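Local coordinates for protein octopine dehydrogenase (Pecten maximus, PDB 3C7A) that catalyses the NADH-dependent joining of L-arginine and pyruvate into D-octopine, with the reverse oxidation of octopine by NAD(+), at residues L51-N56 with V157-T162; V29-L34 with K70-D75; P232-G237 with L306-K311; E281-D286 with T298-Y303. One frame throughout, in Å; residues are numbered along the deposited sequence. Where two conformers were deposited one is given.

Interaction 1: residues L51-N56 with V157-T162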
loop_
_atom_site.group_PDB
_atom_site.type_symbol
_atom_site.label_atom_id
_atom_site.label_comp_id
_atom_site.label_asym_id
_atom_site.label_seq_id
_atom_site.Cartn_x
_atom_site.Cartn_y
_atom_site.Cartn_z
ATOM N N LEU A 51 1.901 -15.882 -22.708
ATOM C CA LEU A 51 2.614 -15.050 -21.729
ATOM C C LEU A 51 3.489 -15.917 -20.813
ATOM O O LEU A 51 3.040 -16.961 -20.333
ATOM C CB LEU A 51 1.613 -14.230 -20.903
ATOM C CG LEU A 51 2.111 -13.180 -19.900
ATOM C CD1 LEU A 51 2.652 -11.937 -20.601
ATOM C CD2 LEU A 51 0.997 -12.797 -18.934
ATOM N N THR A 52 4.723 -15.474 -20.568
ATOM C CA THR A 52 5.713 -16.268 -19.822
ATOM C C THR A 52 6.172 -15.609 -18.511
ATOM O O THR A 52 6.570 -14.440 -18.497
ATOM C CB THR A 52 6.957 -16.595 -20.700
ATOM O OG1 THR A 52 6.535 -17.077 -21.983
ATOM C CG2 THR A 52 7.841 -17.649 -20.038
ATOM N N VAL A 53 6.112 -16.376 -17.420
ATOM C CA VAL A 53 6.619 -15.949 -16.109
ATOM C C VAL A 53 7.802 -16.835 -15.688
ATOM O O VAL A 53 7.671 -18.059 -15.610
ATOM C CB VAL A 53 5.511 -15.990 -15.013
ATOM C CG1 VAL A 53 6.051 -15.512 -13.666
ATOM C CG2 VAL A 53 4.298 -15.153 -15.420
ATOM N N ILE A 54 8.949 -16.208 -15.421
ATOM C CA ILE A 54 10.164 -16.923 -15.004
ATOM C C ILE A 54 10.394 -16.768 -13.497
ATOM O O ILE A 54 10.521 -15.649 -12.993
ATOM C CB ILE A 54 11.417 -16.439 -15.786
ATOM C CG1 ILE A 54 11.165 -16.489 -17.296
ATOM C CG2 ILE A 54 12.647 -17.279 -15.418
ATOM C CD1 ILE A 54 12.092 -15.609 -18.112
ATOM N N VAL A 55 10.451 -17.899 -12.792
ATOM C CA VAL A 55 10.550 -17.911 -11.328
ATOM C C VAL A 55 11.906 -18.437 -10.835
ATOM O O VAL A 55 12.278 -19.579 -11.117
ATOM C CB VAL A 55 9.393 -18.733 -10.682
ATOM C CG1 VAL A 55 9.507 -18.744 -9.161
ATOM C CG2 VAL A 55 8.032 -18.181 -11.102
ATOM N N ASN A 56 12.631 -17.594 -10.103
ATOM C CA ASN A 56 13.889 -17.984 -9.465
ATOM C C ASN A 56 13.639 -18.735 -8.158
ATOM O O ASN A 56 12.932 -18.240 -7.276
ATOM C CB ASN A 56 14.775 -16.760 -9.213
ATOM C CG ASN A 56 15.399 -16.213 -10.486
ATOM O OD1 ASN A 56 16.170 -16.898 -11.159
ATOM N ND2 ASN A 56 15.080 -14.966 -10.813
ATOM N N VAL A 157 8.031 -11.552 -17.997
ATOM C CA VAL A 157 8.283 -10.953 -16.675
ATOM C C VAL A 157 9.074 -11.909 -15.752
ATOM O O VAL A 157 8.918 -13.130 -15.835
ATOM C CB VAL A 157 6.954 -10.460 -16.007
ATOM C CG1 VAL A 157 6.030 -11.630 -15.653
ATOM C CG2 VAL A 157 7.231 -9.581 -14.784
ATOM N N GLU A 158 9.919 -11.344 -14.885
ATOM C CA GLU A 158 10.800 -12.128 -14.007
ATOM C C GLU A 158 10.556 -11.874 -12.511
ATOM O O GLU A 158 10.479 -10.726 -12.071
ATOM C CB GLU A 158 12.277 -11.859 -14.353
ATOM C CG GLU A 158 13.283 -12.762 -13.627
ATOM C CD GLU A 158 14.742 -12.406 -13.902
ATOM O OE1 GLU A 158 15.019 -11.312 -14.441
ATOM O OE2 GLU A 158 15.620 -13.230 -13.565
ATOM N N VAL A 159 10.446 -12.959 -11.743
ATOM C CA VAL A 159 10.307 -12.888 -10.284
ATOM C C VAL A 159 11.666 -13.121 -9.609
ATOM O O VAL A 159 12.286 -14.175 -9.788
ATOM C CB VAL A 159 9.255 -13.910 -9.753
ATOM C CG1 VAL A 159 9.231 -13.938 -8.226
ATOM C CG2 VAL A 159 7.863 -13.595 -10.299
ATOM N N LEU A 160 12.118 -12.132 -8.839
ATOM C CA LEU A 160 13.412 -12.199 -8.152
ATOM C C LEU A 160 13.334 -12.880 -6.780
ATOM O O LEU A 160 14.326 -13.450 -6.315
ATOM C CB LEU A 160 14.036 -10.800 -8.011
ATOM C CG LEU A 160 14.618 -10.028 -9.211
ATOM C CD1 LEU A 160 15.542 -10.884 -10.084
ATOM C CD2 LEU A 160 13.535 -9.358 -10.057
ATOM N N GLY A 161 12.165 -12.814 -6.142
ATOM C CA GLY A 161 11.943 -13.434 -4.829
ATOM C C GLY A 161 10.492 -13.394 -4.367
ATOM O O GLY A 161 9.710 -12.569 -4.840
ATOM N N THR A 162 10.146 -14.284 -3.435
ATOM C CA THR A 162 8.779 -14.405 -2.905
ATOM C C THR A 162 8.775 -14.495 -1.370
ATOM O O THR A 162 9.541 -15.268 -0.786
ATOM C CB THR A 162 8.051 -15.646 -3.500
ATOM O OG1 THR A 162 8.093 -15.596 -4.931
ATOM C CG2 THR A 162 6.592 -15.713 -3.044
HETATM O O HOH W 1 10.561 -17.280 -5.617
#

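Interaction 2: residues V29-L34 with K70-D75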
loop_
_atom_site.group_PDB
_atom_site.type_symbol
_atom_site.label_atom_id
_atom_site.label_comp_id
_atom_site.label_asym_id
_atom_site.label_seq_id
_atom_site.Cartn_x
_atom_site.Cartn_y
_atom_site.Cartn_z
ATOM N N VAL A 29 -9.983 -15.356 -16.671
ATOM C CA VAL A 29 -9.348 -14.069 -16.335
ATOM C C VAL A 29 -9.616 -12.970 -17.376
ATOM O O VAL A 29 -9.467 -13.195 -18.581
ATOM C CB VAL A 29 -7.805 -14.227 -16.130
ATOM C CG1 VAL A 29 -7.134 -12.879 -15.856
ATOM C CG2 VAL A 29 -7.500 -15.208 -14.999
ATOM N N ARG A 30 -10.004 -11.786 -16.893
ATOM C CA ARG A 30 -10.159 -10.589 -17.728
ATOM C C ARG A 30 -9.264 -9.449 -17.225
ATOM O O ARG A 30 -9.162 -9.224 -16.019
ATOM C CB ARG A 30 -11.623 -10.130 -17.760
ATOM C CG ARG A 30 -12.588 -11.174 -18.302
ATOM C CD ARG A 30 -13.950 -10.586 -18.635
ATOM N NE ARG A 30 -14.782 -10.348 -17.453
ATOM C CZ ARG A 30 -15.457 -11.289 -16.793
ATOM N NH1 ARG A 30 -15.396 -12.560 -17.175
ATOM N NH2 ARG A 30 -16.188 -10.956 -15.739
ATOM N N VAL A 31 -8.623 -8.738 -18.153
ATOM C CA VAL A 31 -7.713 -7.633 -17.812
ATOM C C VAL A 31 -8.284 -6.276 -18.255
ATOM O O VAL A 31 -8.704 -6.117 -19.405
ATOM C CB VAL A 31 -6.290 -7.843 -18.424
ATOM C CG1 VAL A 31 -5.340 -6.715 -18.022
ATOM C CG2 VAL A 31 -5.710 -9.189 -18.007
ATOM N N LEU A 32 -8.293 -5.313 -17.330
ATOM C CA LEU A 32 -8.761 -3.946 -17.598
ATOM C C LEU A 32 -7.691 -2.900 -17.253
ATOM O O LEU A 32 -7.132 -2.918 -16.151
ATOM C CB LEU A 32 -10.055 -3.660 -16.815
ATOM C CG LEU A 32 -10.696 -2.263 -16.877
ATOM C CD1 LEU A 32 -11.425 -2.033 -18.199
ATOM C CD2 LEU A 32 -11.647 -2.039 -15.703
ATOM N N THR A 33 -7.415 -2.000 -18.201
ATOM C CA THR A 33 -6.510 -0.855 -17.985
ATOM C C THR A 33 -7.046 0.432 -18.633
ATOM O O THR A 33 -7.537 0.409 -19.765
ATOM C CB THR A 33 -5.044 -1.140 -18.452
ATOM O OG1 THR A 33 -4.284 0.078 -18.446
ATOM C CG2 THR A 33 -5.004 -1.748 -19.855
ATOM N N LEU A 34 -6.942 1.546 -17.907
ATOM C CA LEU A 34 -7.532 2.822 -18.334
ATOM C C LEU A 34 -6.510 3.918 -18.692
ATOM O O LEU A 34 -6.878 5.091 -18.834
ATOM C CB LEU A 34 -8.508 3.345 -17.264
ATOM C CG LEU A 34 -9.696 2.481 -16.814
ATOM C CD1 LEU A 34 -10.311 3.041 -15.534
ATOM C CD2 LEU A 34 -10.755 2.343 -17.906
ATOM N N LYS A 70 -8.369 -14.464 -21.221
ATOM C CA LYS A 70 -9.561 -14.452 -22.078
ATOM C C LYS A 70 -9.685 -13.169 -22.915
ATOM O O LYS A 70 -9.929 -13.237 -24.124
ATOM C CB LYS A 70 -10.827 -14.682 -21.236
ATOM C CG LYS A 70 -12.154 -14.674 -22.006
ATOM C CD LYS A 70 -12.393 -15.980 -22.751
ATOM C CE LYS A 70 -13.704 -15.944 -23.519
ATOM N NZ LYS A 70 -13.904 -17.182 -24.326
ATOM N N VAL A 71 -9.516 -12.012 -22.271
ATOM C CA VAL A 71 -9.628 -10.711 -22.948
ATOM C C VAL A 71 -8.809 -9.607 -22.254
ATOM O O VAL A 71 -8.653 -9.615 -21.030
ATOM C CB VAL A 71 -11.127 -10.285 -23.137
ATOM C CG1 VAL A 71 -11.802 -9.981 -21.798
ATOM C CG2 VAL A 71 -11.255 -9.108 -24.106
ATOM N N ILE A 72 -8.270 -8.684 -23.055
ATOM C CA ILE A 72 -7.551 -7.501 -22.562
ATOM C C ILE A 72 -8.152 -6.243 -23.208
ATOM O O ILE A 72 -8.035 -6.049 -24.422
ATOM C CB ILE A 72 -6.020 -7.589 -22.840
ATOM C CG1 ILE A 72 -5.420 -8.853 -22.204
ATOM C CG2 ILE A 72 -5.301 -6.336 -22.328
ATOM C CD1 ILE A 72 -4.050 -9.255 -22.745
ATOM N N THR A 73 -8.783 -5.394 -22.396
ATOM C CA THR A 73 -9.626 -4.301 -22.907
ATOM C C THR A 73 -9.652 -3.033 -22.031
ATOM O O THR A 73 -9.137 -3.028 -20.909
ATOM C CB THR A 73 -11.085 -4.802 -23.154
ATOM O OG1 THR A 73 -11.883 -3.747 -23.708
ATOM C CG2 THR A 73 -11.728 -5.298 -21.855
ATOM N N LYS A 74 -10.254 -1.966 -22.562
ATOM C CA LYS A 74 -10.487 -0.727 -21.808
ATOM C C LYS A 74 -11.973 -0.493 -21.480
ATOM O O LYS A 74 -12.321 0.507 -20.841
ATOM C CB LYS A 74 -9.899 0.487 -22.546
ATOM C CG LYS A 74 -10.685 0.946 -23.777
ATOM C CD LYS A 74 -10.261 2.346 -24.209
ATOM C CE LYS A 74 -11.081 2.852 -25.389
ATOM N NZ LYS A 74 -10.753 2.148 -26.663
ATOM N N ASP A 75 -12.832 -1.415 -21.917
ATOM C CA ASP A 75 -14.287 -1.316 -21.731
ATOM C C ASP A 75 -14.730 -2.006 -20.430
ATOM O O ASP A 75 -14.615 -3.228 -20.309
ATOM C CB ASP A 75 -15.006 -1.927 -22.948
ATOM C CG ASP A 75 -16.521 -1.691 -22.945
ATOM O OD1 ASP A 75 -17.089 -1.230 -21.929
ATOM O OD2 ASP A 75 -17.154 -1.984 -23.982
#

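Interaction 3: residues P232-G237 with L306-K311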
loop_
_atom_site.group_PDB
_atom_site.type_symbol
_atom_site.label_atom_id
_atom_site.label_comp_id
_atom_site.label_asym_id
_atom_site.label_seq_id
_atom_site.Cartn_x
_atom_site.Cartn_y
_atom_site.Cartn_z
ATOM N N PRO A 232 25.937 8.799 -0.165
ATOM C CA PRO A 232 26.056 8.146 1.143
ATOM C C PRO A 232 25.017 7.041 1.372
ATOM O O PRO A 232 23.984 7.011 0.697
ATOM C CB PRO A 232 25.839 9.299 2.126
ATOM C CG PRO A 232 24.949 10.244 1.404
ATOM C CD PRO A 232 25.229 10.091 -0.071
ATOM N N LEU A 233 25.407 6.112 2.431
ATOM C CA LEU A 233 24.503 4.999 2.692
ATOM C C LEU A 233 23.145 5.492 3.178
ATOM O O LEU A 233 23.026 6.604 3.693
ATOM C CB LEU A 233 25.114 4.044 3.721
ATOM C CG LEU A 233 26.329 3.238 3.259
ATOM C CD1 LEU A 233 27.204 2.857 4.444
ATOM C CD2 LEU A 233 25.894 2.000 2.489
ATOM N N PHE A 234 22.080 4.562 3.006
ATOM C CA PHE A 234 20.717 5.042 3.206
ATOM C C PHE A 234 20.153 4.559 4.537
ATOM O O PHE A 234 20.338 5.202 5.571
ATOM C CB PHE A 234 19.816 4.589 2.057
ATOM C CG PHE A 234 18.397 5.067 2.173
ATOM C CD1 PHE A 234 18.060 6.369 1.841
ATOM C CD2 PHE A 234 17.398 4.214 2.613
ATOM C CE1 PHE A 234 16.755 6.810 1.946
ATOM C CE2 PHE A 234 16.092 4.651 2.721
ATOM C CZ PHE A 234 15.769 5.950 2.387
ATOM N N TYR A 235 19.836 3.289 4.890
ATOM C CA TYR A 235 19.451 2.733 6.196
ATOM C C TYR A 235 20.635 2.626 7.164
ATOM O O TYR A 235 20.492 2.895 8.359
ATOM C CB TYR A 235 18.791 1.355 6.041
ATOM C CG TYR A 235 17.532 1.322 5.195
ATOM C CD1 TYR A 235 17.566 0.839 3.885
ATOM C CD2 TYR A 235 16.306 1.752 5.707
ATOM C CE1 TYR A 235 16.412 0.796 3.099
ATOM C CE2 TYR A 235 15.145 1.715 4.930
ATOM C CZ TYR A 235 15.207 1.235 3.628
ATOM O OH TYR A 235 14.067 1.194 2.853
ATOM N N GLN A 236 21.797 2.235 6.640
ATOM C CA GLN A 236 22.998 2.031 7.461
ATOM C C GLN A 236 23.790 3.321 7.730
ATOM O O GLN A 236 24.872 3.277 8.325
ATOM C CB GLN A 236 23.904 0.956 6.838
ATOM C CG GLN A 236 23.334 -0.467 6.901
ATOM C CD GLN A 236 24.284 -1.536 6.365
ATOM O OE1 GLN A 236 25.409 -1.245 5.948
ATOM N NE2 GLN A 236 23.829 -2.786 6.375
ATOM N N GLY A 237 23.238 4.462 7.311
ATOM C CA GLY A 237 23.899 5.760 7.478
ATOM C C GLY A 237 23.313 6.690 8.533
ATOM O O GLY A 237 23.758 7.834 8.666
ATOM N N LEU A 306 22.904 -0.105 0.036
ATOM C CA LEU A 306 21.808 0.754 -0.435
ATOM C C LEU A 306 22.067 2.233 -0.117
ATOM O O LEU A 306 22.370 2.580 1.027
ATOM C CB LEU A 306 20.466 0.292 0.154
ATOM C CG LEU A 306 20.118 -1.206 0.108
ATOM C CD1 LEU A 306 18.854 -1.500 0.904
ATOM C CD2 LEU A 306 19.980 -1.731 -1.323
ATOM N N VAL A 307 21.939 3.094 -1.132
ATOM C CA VAL A 307 22.311 4.520 -1.019
ATOM C C VAL A 307 21.190 5.514 -1.371
ATOM O O VAL A 307 20.155 5.132 -1.924
ATOM C CB VAL A 307 23.574 4.859 -1.878
ATOM C CG1 VAL A 307 24.818 4.166 -1.327
ATOM C CG2 VAL A 307 23.356 4.508 -3.353
ATOM N N HIS A 308 21.425 6.788 -1.046
ATOM C CA HIS A 308 20.525 7.904 -1.368
ATOM C C HIS A 308 20.460 8.205 -2.877
ATOM O O HIS A 308 21.423 7.939 -3.600
ATOM C CB HIS A 308 20.983 9.175 -0.637
ATOM C CG HIS A 308 20.526 9.267 0.787
ATOM N ND1 HIS A 308 21.241 8.729 1.836
ATOM C CD2 HIS A 308 19.439 9.856 1.339
ATOM C CE1 HIS A 308 20.607 8.972 2.971
ATOM N NE2 HIS A 308 19.510 9.654 2.696
ATOM N N PRO A 309 19.324 8.760 -3.355
ATOM C CA PRO A 309 19.257 9.276 -4.729
ATOM C C PRO A 309 19.914 10.658 -4.870
ATOM O O PRO A 309 19.617 11.565 -4.084
ATOM C CB PRO A 309 17.752 9.356 -5.002
ATOM C CG PRO A 309 17.127 9.536 -3.663
ATOM C CD PRO A 309 18.037 8.903 -2.645
ATOM N N VAL A 310 20.799 10.805 -5.859
ATOM C CA VAL A 310 21.587 12.039 -6.055
ATOM C C VAL A 310 21.661 12.504 -7.524
ATOM O O VAL A 310 21.257 11.774 -8.433
ATOM C CB VAL A 310 23.040 11.908 -5.486
ATOM C CG1 VAL A 310 23.031 11.760 -3.965
ATOM C CG2 VAL A 310 23.799 10.756 -6.150
ATOM N N LYS A 311 22.181 13.718 -7.735
ATOM C CA LYS A 311 22.402 14.283 -9.079
ATOM C C LYS A 311 23.674 15.147 -9.154
ATOM O O LYS A 311 24.173 15.619 -8.128
ATOM C CB LYS A 311 21.173 15.073 -9.558
ATOM C CG LYS A 311 20.834 16.310 -8.727
ATOM C CD LYS A 311 19.554 16.973 -9.218
ATOM C CE LYS A 311 19.185 18.165 -8.349
ATOM N NZ LYS A 311 17.920 18.812 -8.795
HETATM O O HOH W 2 21.960 0.970 3.680
#

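Interaction 4: residues E281-D286 with T298-Y303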
loop_
_atom_site.group_PDB
_atom_site.type_symbol
_atom_site.label_atom_id
_atom_site.label_comp_id
_atom_site.label_asym_id
_atom_site.label_seq_id
_atom_site.Cartn_x
_atom_site.Cartn_y
_atom_site.Cartn_z
ATOM N N GLU A 281 11.552 -9.841 15.548
ATOM C CA GLU A 281 10.692 -10.973 15.192
ATOM C C GLU A 281 10.859 -11.450 13.743
ATOM O O GLU A 281 10.653 -12.634 13.458
ATOM C CB GLU A 281 9.216 -10.636 15.453
ATOM C CG GLU A 281 8.783 -10.700 16.921
ATOM C CD GLU A 281 7.320 -10.309 17.140
ATOM O OE1 GLU A 281 6.658 -9.850 16.182
ATOM O OE2 GLU A 281 6.830 -10.456 18.281
ATOM N N TYR A 282 11.246 -10.540 12.846
ATOM C CA TYR A 282 11.272 -10.805 11.400
ATOM C C TYR A 282 12.681 -10.832 10.787
ATOM O O TYR A 282 12.922 -11.527 9.796
ATOM C CB TYR A 282 10.391 -9.777 10.668
ATOM C CG TYR A 282 10.350 -9.914 9.156
ATOM C CD1 TYR A 282 9.556 -10.887 8.544
ATOM C CD2 TYR A 282 11.094 -9.063 8.339
ATOM C CE1 TYR A 282 9.514 -11.012 7.156
ATOM C CE2 TYR A 282 11.060 -9.180 6.951
ATOM C CZ TYR A 282 10.268 -10.155 6.367
ATOM O OH TYR A 282 10.230 -10.273 4.997
ATOM N N TYR A 283 13.601 -10.061 11.365
ATOM C CA TYR A 283 14.965 -9.956 10.821
ATOM C C TYR A 283 16.058 -10.626 11.669
ATOM O O TYR A 283 17.243 -10.317 11.508
ATOM C CB TYR A 283 15.337 -8.486 10.571
ATOM C CG TYR A 283 14.802 -7.892 9.281
ATOM C CD1 TYR A 283 15.238 -8.358 8.039
ATOM C CD2 TYR A 283 13.881 -6.845 9.305
ATOM C CE1 TYR A 283 14.757 -7.808 6.853
ATOM C CE2 TYR A 283 13.394 -6.285 8.125
ATOM C CZ TYR A 283 13.835 -6.772 6.904
ATOM O OH TYR A 283 13.356 -6.224 5.734
ATOM N N HIS A 284 15.669 -11.553 12.544
ATOM C CA HIS A 284 16.599 -12.155 13.515
ATOM C C HIS A 284 17.828 -12.850 12.908
ATOM O O HIS A 284 18.918 -12.800 13.485
ATOM C CB HIS A 284 15.862 -13.104 14.471
ATOM C CG HIS A 284 15.192 -14.256 13.789
ATOM N ND1 HIS A 284 15.857 -15.422 13.470
ATOM C CD2 HIS A 284 13.916 -14.426 13.371
ATOM C CE1 HIS A 284 15.020 -16.257 12.880
ATOM N NE2 HIS A 284 13.834 -15.677 12.809
ATOM N N GLU A 285 17.651 -13.485 11.750
ATOM C CA GLU A 285 18.730 -14.236 11.103
ATOM C C GLU A 285 19.767 -13.340 10.407
ATOM O O GLU A 285 20.882 -13.785 10.119
ATOM C CB GLU A 285 18.158 -15.262 10.114
ATOM C CG GLU A 285 19.066 -16.470 9.870
ATOM C CD GLU A 285 18.543 -17.420 8.800
ATOM O OE1 GLU A 285 17.309 -17.511 8.611
ATOM O OE2 GLU A 285 19.379 -18.088 8.149
ATOM N N ASP A 286 19.399 -12.083 10.154
ATOM C CA ASP A 286 20.257 -11.144 9.421
ATOM C C ASP A 286 20.972 -10.108 10.301
ATOM O O ASP A 286 21.909 -9.449 9.845
ATOM C CB ASP A 286 19.454 -10.435 8.321
ATOM C CG ASP A 286 19.001 -11.382 7.218
ATOM O OD1 ASP A 286 19.844 -12.127 6.675
ATOM O OD2 ASP A 286 17.798 -11.369 6.884
ATOM N N THR A 298 21.545 -0.629 11.842
ATOM C CA THR A 298 22.866 -0.424 11.228
ATOM C C THR A 298 23.621 -1.718 10.910
ATOM O O THR A 298 24.436 -1.743 9.984
ATOM C CB THR A 298 23.774 0.514 12.072
ATOM O OG1 THR A 298 23.821 0.061 13.431
ATOM C CG2 THR A 298 23.260 1.951 12.031
ATOM N N THR A 299 23.349 -2.783 11.665
ATOM C CA THR A 299 24.025 -4.072 11.453
ATOM C C THR A 299 23.149 -5.124 10.752
ATOM O O THR A 299 23.444 -6.321 10.807
ATOM C CB THR A 299 24.621 -4.657 12.771
ATOM O OG1 THR A 299 23.566 -5.024 13.668
ATOM C CG2 THR A 299 25.548 -3.651 13.451
ATOM N N ASN A 300 22.085 -4.669 10.091
ATOM C CA ASN A 300 21.210 -5.546 9.306
ATOM C C ASN A 300 21.838 -5.876 7.949
ATOM O O ASN A 300 22.125 -4.976 7.154
ATOM C CB ASN A 300 19.827 -4.899 9.122
ATOM C CG ASN A 300 18.783 -5.857 8.536
ATOM O OD1 ASN A 300 19.093 -6.977 8.125
ATOM N ND2 ASN A 300 17.534 -5.404 8.500
ATOM N N LYS A 301 22.040 -7.170 7.695
ATOM C CA LYS A 301 22.706 -7.649 6.476
ATOM C C LYS A 301 21.912 -7.415 5.187
ATOM O O LYS A 301 22.501 -7.297 4.109
ATOM C CB LYS A 301 23.058 -9.136 6.600
ATOM C CG LYS A 301 24.304 -9.420 7.425
ATOM C CD LYS A 301 24.638 -10.905 7.426
ATOM C CE LYS A 301 25.932 -11.182 8.181
ATOM N NZ LYS A 301 26.334 -12.617 8.091
ATOM N N SER A 302 20.587 -7.351 5.299
ATOM C CA SER A 302 19.719 -7.155 4.133
ATOM C C SER A 302 19.765 -5.730 3.561
ATOM O O SER A 302 19.339 -5.502 2.426
ATOM C CB SER A 302 18.276 -7.563 4.453
ATOM O OG SER A 302 17.738 -6.769 5.496
ATOM N N TYR A 303 20.287 -4.784 4.342
ATOM C CA TYR A 303 20.414 -3.389 3.907
ATOM C C TYR A 303 21.796 -3.060 3.317
ATOM O O TYR A 303 22.162 -1.886 3.194
ATOM C CB TYR A 303 20.104 -2.429 5.066
ATOM C CG TYR A 303 18.671 -2.440 5.573
ATOM C CD1 TYR A 303 17.594 -2.652 4.706
ATOM C CD2 TYR A 303 18.392 -2.199 6.919
ATOM C CE1 TYR A 303 16.280 -2.648 5.173
ATOM C CE2 TYR A 303 17.083 -2.189 7.397
ATOM C CZ TYR A 303 16.033 -2.416 6.518
ATOM O OH TYR A 303 14.739 -2.406 6.987
#

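Interaction 1: residues L51-N56 with V157-T162
Parallel strand pairing within the mixed sheet of the dinucleotide-binding part of the protein sets V53, I54 and V55 of strand 51-56 beside V157, E158 and V159 of the long strand 156-171. I54 turns both its backbone groups to the partner strand: I54 N donates to V157 O at 3.1 Å, and I54 O receives V159 N at 3.0 Å in a nearly straight bond. One step earlier, V157 N reaches T52 O at 3.3 Å. Beta-branched residues suit these extended backbones, and V53, V157 and V159 bring their methyls to one face. V157 places CG1 between its backbone N and carbonyl carbon (chi1 67°), which lays that methyl alongside V53 CG2 at 3.9 Å. The same face meets T16 of helix 12-21 through V157 and V159.

At the end of strand 51-56 the chemistry becomes polar. N56 ND2 bonds V159 O at 3.1 Å, coming from above the carbonyl plane, and it also gives a longer bond of 3.3 Å to E158 OE2, which it meets on the anti side but tilted well out of the carboxylate plane. N56 OD1 is taken by Q62 of the adjoining antiparallel strand, and a water bridges N56 O to T162 OG1. Donor and acceptor ends are both engaged, which probably fixes the flip of the N56 amide and ties three strand segments together where the regular ladder weakens.

Interaction 2: residues V29-L34 with K70-D75
V71 holds CG1 in the position between its backbone N and carbonyl carbon (chi1 68°), which sets this methyl against the stem of R30, 3.8 Å from R30 CG. L32 carries CG anti to its N (chi1 177°), and the following bend lowers CD1 to 3.7 Å from K74 C. R30 thus lends aliphatic carbons to the contact, while its guanidinium group leads off to a salt bridge with E28 and, through NE, to A79 O. The backbones run parallel: V31 N donates to V71 O at 3.0 Å, V31 O accepts T73 N at 3.1 Å, and T33 N adds a weak bond to T73 O. V31 and I72 share the other face, where both touch W42 of helix 38-46.

T73 OG1 accepts D75 N at 3.1 Å, an ST turn that leads into helix 76-80, whose N-cap is D75. A valine here would keep the branched shape but would probably leave D75 N without this acceptor and the turn less firmly held. T33 OG1 bonds E38, an NADH-binding residue. The pairing belongs to a Rossmann-type fold: parallel strands 27-32 and 71-73 joined by a crossover through helix 38-46, elaborated by a hairpin, with the dinucleotide near T33, just past the C-terminal end of strand 27-32.

Interaction 3: residues P232-G237 with L306-K311
The imidazole of H308 has F234 over one face, with F234 CD1 3.6 Å above the plane near its centre, and P232 O at its edge, in plane. The two rings form a T-shaped pair: the F234 edge points to the H308 face, with centroids 5.0 Å apart and planes at 65°. F234 itself lies with CD2 over a face of Y235, while L306 CD1 meets the edge of the Y235 ring, 4.0 Å from Y235 CD1.

P232 O receives H308 N at 3.1 Å, almost head-on, and a weak second bond from H308 ND1. That nitrogen also makes a weak, bent bond to L233 O, so the polar edge of a buried histidine is met by backbone carbonyls while its face packs on a phenyl ring. On the far side of a single bridge between L233 and V307, F234 N gives a short but bent bond of 2.8 Å to L306 O. A water links the same L306 O to Q236 N.

Two loops thus meet, one lying between helices 211-220 and 240-263, the other running into strand 310-313. Helix 211-220 lies against them: F234 rests on I215, H308 meets W220 edge-to-face, and Y235 OH is hydrogen-bonded to the active-site residue H212.

Interaction 4: residues E281-D286 with T298-Y303
An amide nitrogen sits over an aromatic ring here: N300 ND2 stands 3.7 Å above the plane of Y283, close to the ring centre. N300 is also the head of an Asx turn, so one end of its amide shapes its own loop while the other covers a neighbour. The two segments take in the last residues of helices 275-282 and 293-298 and the turns after them, in the alpha-helical domain.

With chi1 at -170°, the N300 side chain extends away from its own N and swings the amide across to Y283, with ring and amide planes 68° apart. Its OD1 is gripped twice from the same face of the amide plane, by S302 N at 3.2 Å and by S302 OG at 3.0 Å. A small hydroxyl residue suits this spot, since S302 OG can make that bond and still fit 3.4 Å from Y283 CE1. A leucine in place of N300 would probably leave S302 N and OG without their shared acceptor, free the serine hydroxyl to turn, and cost the Y283 ring the amide nitrogen over its face.

D286 packs its CB against N300 OD1 at 3.5 Å. Its carboxylate and the ammonium of K301 are 6.7 Å apart at D286 OD1 and K301 NZ, so any attraction is probably weak. The hydrogen bond between the segments runs from K301 N to D286 O at 3.1 Å, with the nitrogen well above the carbonyl plane.

Interactions 1 and 2 belong to one mixed sheet, and both are parallel ladders with apolar side chains between sheet and helices: helix 12-21 for the first, helix 38-46 for the second. Each is partly buried, and each comes near the dinucleotide. Interactions 3 and 4 belong to the alpha-helical domain and lie about 18 Å apart between centres. They pair loops, so rings and side-chain amides do more of the work, and each has one or two backbone bonds in place of a ladder. Interaction 4 lies at the surface, interaction 3 is partly buried. The two touch where Y235 stacks on Y303 and Q236 NE2 makes a weak bond to N300 O.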